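PDB 3QTG: pyruvate kinase from Pyrobaculum aerophilum, which catalyses the last step of glycolysis, in which phosphoenolpyruvate and ADP yield pyruvate and ATP, with the help of a divalent metal cation. Local coordinates for residues 428-436 with 447-458. Residues are numbered along the deposited sequence; the frame is centred on the assembly and turned at random.
Sequences YEEGLEKLI and TYGIRGGVHSVK. With SO4 (sulfate ion), chain C.
Segment 428-436, the first part of helix 428-439, lies over a beta hairpin, its axis 10.8 Å from that of strand 455-458 and inclined to it by 22°, and Tyr428 and Tyr448 meet where the helix begins. Their rings are nearly parallel, at 15°, but slid so far apart that it is CB of Tyr428 that sits over the Tyr448 ring, 3.4 Å from its centroid, in a CH-pi contact. CB of Ser456 covers the opposite face, offset toward the rim. With CG between its backbone N and carbonyl carbon (chi1 66°), Tyr448 sets its ring beneath CB of Tyr428. Its OH donates a very short hydrogen bond, 2.4 Å, to OE1 of Glu429, whose bent chain crosses the tyrosine at about a right angle and brings the carboxylate to the ring edge. Farther along the helix, Leu432 places CD2 3.9 Å from CD2 of Tyr448, and Ile436 sets CD1 3.9 Å from CG of Lys458. Tyr428 OH also appears to donate to a sulfate, though its place is less sure; backbone N atoms of Met382, Ser383, Thr385 and Leu386 and Ser381 OG hold the ion too. Strand 455-460 pairs antiparallel with a strand of a second subunit, whose Lys458 hydrogen-bonds Ser456 OG and forms a long, weak ion pair with Glu429. OE2 of Glu429 and of Glu433 is buried without a partner; NZ of Lys458 in the same chain stays 4.2 Å from Glu429 OE2, beyond a salt bridge. Tyr448 thus holds one oxygen of Glu429, while both OE2 atoms probably gain only longer-range attraction from this lysine.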
# COMPACT_ATOMS: atom_id res chain seq x y z
N TYR A 428 -1.24 17.15 35.32
CA TYR A 428 -1.49 16.10 34.35
C TYR A 428 -1.15 14.73 34.92
O TYR A 428 -1.97 13.82 34.82
CB TYR A 428 -0.67 16.33 33.10
CG TYR A 428 -1.31 17.25 32.11
CD1 TYR A 428 -0.73 18.48 31.82
CD2 TYR A 428 -2.50 16.91 31.47
CE1 TYR A 428 -1.30 19.34 30.90
CE2 TYR A 428 -3.08 17.77 30.54
CZ TYR A 428 -2.47 18.97 30.26
OH TYR A 428 -3.03 19.84 29.37
N GLU A 429 0.04 14.63 35.51
CA GLU A 429 0.54 13.36 36.02
C GLU A 429 -0.36 12.77 37.10
O GLU A 429 -0.64 11.58 37.07
CB GLU A 429 2.02 13.46 36.47
CG GLU A 429 2.81 12.13 36.29
CD GLU A 429 3.19 11.81 34.82
OE1 GLU A 429 3.91 12.63 34.21
OE2 GLU A 429 2.78 10.74 34.28
N GLU A 430 -0.86 13.61 38.00
CA GLU A 430 -1.80 13.16 39.04
C GLU A 430 -3.17 12.79 38.42
O GLU A 430 -3.77 11.77 38.77
CB GLU A 430 -1.93 14.24 40.13
CG GLU A 430 -3.16 14.14 41.04
CD GLU A 430 -3.26 15.30 42.04
OE1 GLU A 430 -2.26 15.55 42.77
OE2 GLU A 430 -4.33 15.96 42.11
N GLY A 431 -3.62 13.60 37.46
CA GLY A 431 -4.84 13.30 36.73
C GLY A 431 -4.80 11.96 36.03
O GLY A 431 -5.72 11.15 36.16
N LEU A 432 -3.72 11.71 35.28
CA LEU A 432 -3.58 10.44 34.55
C LEU A 432 -3.55 9.22 35.49
O LEU A 432 -4.12 8.19 35.17
CB LEU A 432 -2.36 10.45 33.61
CG LEU A 432 -2.38 9.37 32.52
CD1 LEU A 432 -3.56 9.55 31.52
CD2 LEU A 432 -1.04 9.28 31.78
N GLU A 433 -2.88 9.35 36.63
CA GLU A 433 -2.79 8.22 37.55
C GLU A 433 -4.14 7.91 38.22
O GLU A 433 -4.46 6.74 38.38
CB GLU A 433 -1.63 8.36 38.55
CG GLU A 433 -0.23 8.51 37.89
CD GLU A 433 0.20 7.34 36.94
OE1 GLU A 433 0.12 6.15 37.35
OE2 GLU A 433 0.64 7.63 35.79
N LYS A 434 -4.93 8.94 38.55
CA LYS A 434 -6.33 8.74 38.98
C LYS A 434 -7.21 8.08 37.92
O LYS A 434 -8.03 7.22 38.24
CB LYS A 434 -6.99 10.06 39.37
CG LYS A 434 -6.43 10.71 40.62
CD LYS A 434 -7.01 12.11 40.73
CE LYS A 434 -6.39 12.91 41.87
NZ LYS A 434 -6.92 12.48 43.19
N LEU A 435 -7.05 8.50 36.66
CA LEU A 435 -7.75 7.86 35.54
C LEU A 435 -7.31 6.41 35.32
O LEU A 435 -8.14 5.55 35.07
CB LEU A 435 -7.61 8.69 34.25
CG LEU A 435 -8.36 8.26 32.96
CD1 LEU A 435 -9.88 8.36 33.12
CD2 LEU A 435 -7.88 9.10 31.77
N ILE A 436 -6.02 6.13 35.41
CA ILE A 436 -5.52 4.76 35.25
C ILE A 436 -6.04 3.89 36.40
O ILE A 436 -6.42 2.73 36.18
CB ILE A 436 -3.97 4.71 35.18
CG1 ILE A 436 -3.47 5.27 33.85
CG2 ILE A 436 -3.47 3.27 35.38
CD1 ILE A 436 -1.95 5.50 33.77
N THR A 447 -2.66 8.55 27.95
CA THR A 447 -1.87 9.75 27.62
C THR A 447 -2.35 11.07 28.18
O THR A 447 -3.51 11.25 28.52
CB THR A 447 -1.86 10.10 26.10
OG1 THR A 447 -2.99 9.52 25.42
CG2 THR A 447 -0.61 9.74 25.47
N TYR A 448 -1.42 12.02 28.20
CA TYR A 448 -1.74 13.44 28.19
C TYR A 448 -0.68 14.17 27.35
O TYR A 448 0.42 13.63 27.10
CB TYR A 448 -1.83 14.02 29.62
CG TYR A 448 -0.52 14.01 30.38
CD1 TYR A 448 0.47 14.94 30.09
CD2 TYR A 448 -0.28 13.08 31.39
CE1 TYR A 448 1.68 14.95 30.76
CE2 TYR A 448 0.93 13.09 32.09
CZ TYR A 448 1.90 14.03 31.76
OH TYR A 448 3.11 14.06 32.40
N GLY A 449 -1.00 15.39 26.93
CA GLY A 449 0.00 16.24 26.34
C GLY A 449 -0.51 17.52 25.75
O GLY A 449 -1.52 17.52 25.05
N ILE A 450 0.19 18.61 26.04
CA ILE A 450 -0.14 19.92 25.47
C ILE A 450 0.97 20.42 24.58
O ILE A 450 2.13 20.04 24.75
CB ILE A 450 -0.43 21.01 26.55
CG1 ILE A 450 0.68 21.09 27.60
CG2 ILE A 450 -1.75 20.78 27.20
CD1 ILE A 450 1.54 22.32 27.47
N ARG A 451 0.60 21.28 23.62
CA ARG A 451 1.56 21.93 22.73
C ARG A 451 2.73 22.53 23.52
O ARG A 451 2.53 23.25 24.51
CB ARG A 451 0.89 23.02 21.92
CG ARG A 451 1.58 23.24 20.59
CD ARG A 451 1.33 24.64 20.05
NE ARG A 451 1.82 24.74 18.67
CZ ARG A 451 3.10 24.63 18.29
NH1 ARG A 451 4.07 24.43 19.18
NH2 ARG A 451 3.41 24.73 17.00
N GLY A 452 3.94 22.22 23.08
CA GLY A 452 5.15 22.68 23.75
C GLY A 452 5.60 21.89 24.98
O GLY A 452 6.70 22.14 25.49
N GLY A 453 4.78 20.95 25.45
CA GLY A 453 5.15 20.16 26.64
C GLY A 453 5.55 18.72 26.34
O GLY A 453 5.46 18.26 25.19
N VAL A 454 6.01 18.01 27.37
CA VAL A 454 6.20 16.55 27.26
C VAL A 454 4.85 15.88 27.10
O VAL A 454 3.92 16.14 27.87
CB VAL A 454 6.98 15.96 28.47
CG1 VAL A 454 6.02 15.52 29.63
CG2 VAL A 454 7.84 14.78 28.03
N HIS A 455 4.71 15.06 26.06
CA HIS A 455 3.59 14.15 25.94
C HIS A 455 3.99 12.85 26.65
O HIS A 455 5.10 12.35 26.50
CB HIS A 455 3.21 13.90 24.48
CG HIS A 455 2.66 15.10 23.78
ND1 HIS A 455 3.28 16.34 23.81
CD2 HIS A 455 1.57 15.26 23.00
CE1 HIS A 455 2.57 17.21 23.11
NE2 HIS A 455 1.54 16.57 22.59
N SER A 456 3.08 12.33 27.46
CA SER A 456 3.35 11.14 28.25
C SER A 456 2.42 10.03 27.82
O SER A 456 1.26 10.28 27.54
CB SER A 456 3.19 11.44 29.75
OG SER A 456 3.54 10.29 30.52
N VAL A 457 2.94 8.81 27.73
CA VAL A 457 2.14 7.63 27.37
C VAL A 457 2.52 6.55 28.37
O VAL A 457 3.71 6.31 28.59
CB VAL A 457 2.46 7.12 25.92
CG1 VAL A 457 1.46 6.07 25.46
CG2 VAL A 457 2.54 8.29 24.90
N LYS A 458 1.51 5.93 28.99
CA LYS A 458 1.70 4.72 29.82
C LYS A 458 1.00 3.58 29.09
O LYS A 458 -0.18 3.67 28.79
CB LYS A 458 1.08 4.86 31.22
CG LYS A 458 1.59 5.99 32.10
CD LYS A 458 3.06 5.81 32.44
CE LYS A 458 3.40 6.52 33.76
NZ LYS A 458 4.76 7.11 33.70
S SO4 C . -5.56 19.35 26.68
O1 SO4 C . -5.25 19.11 28.07
O2 SO4 C . -6.70 20.28 26.62
O3 SO4 C . -5.93 18.10 26.01
O4 SO4 C . -4.44 19.92 25.94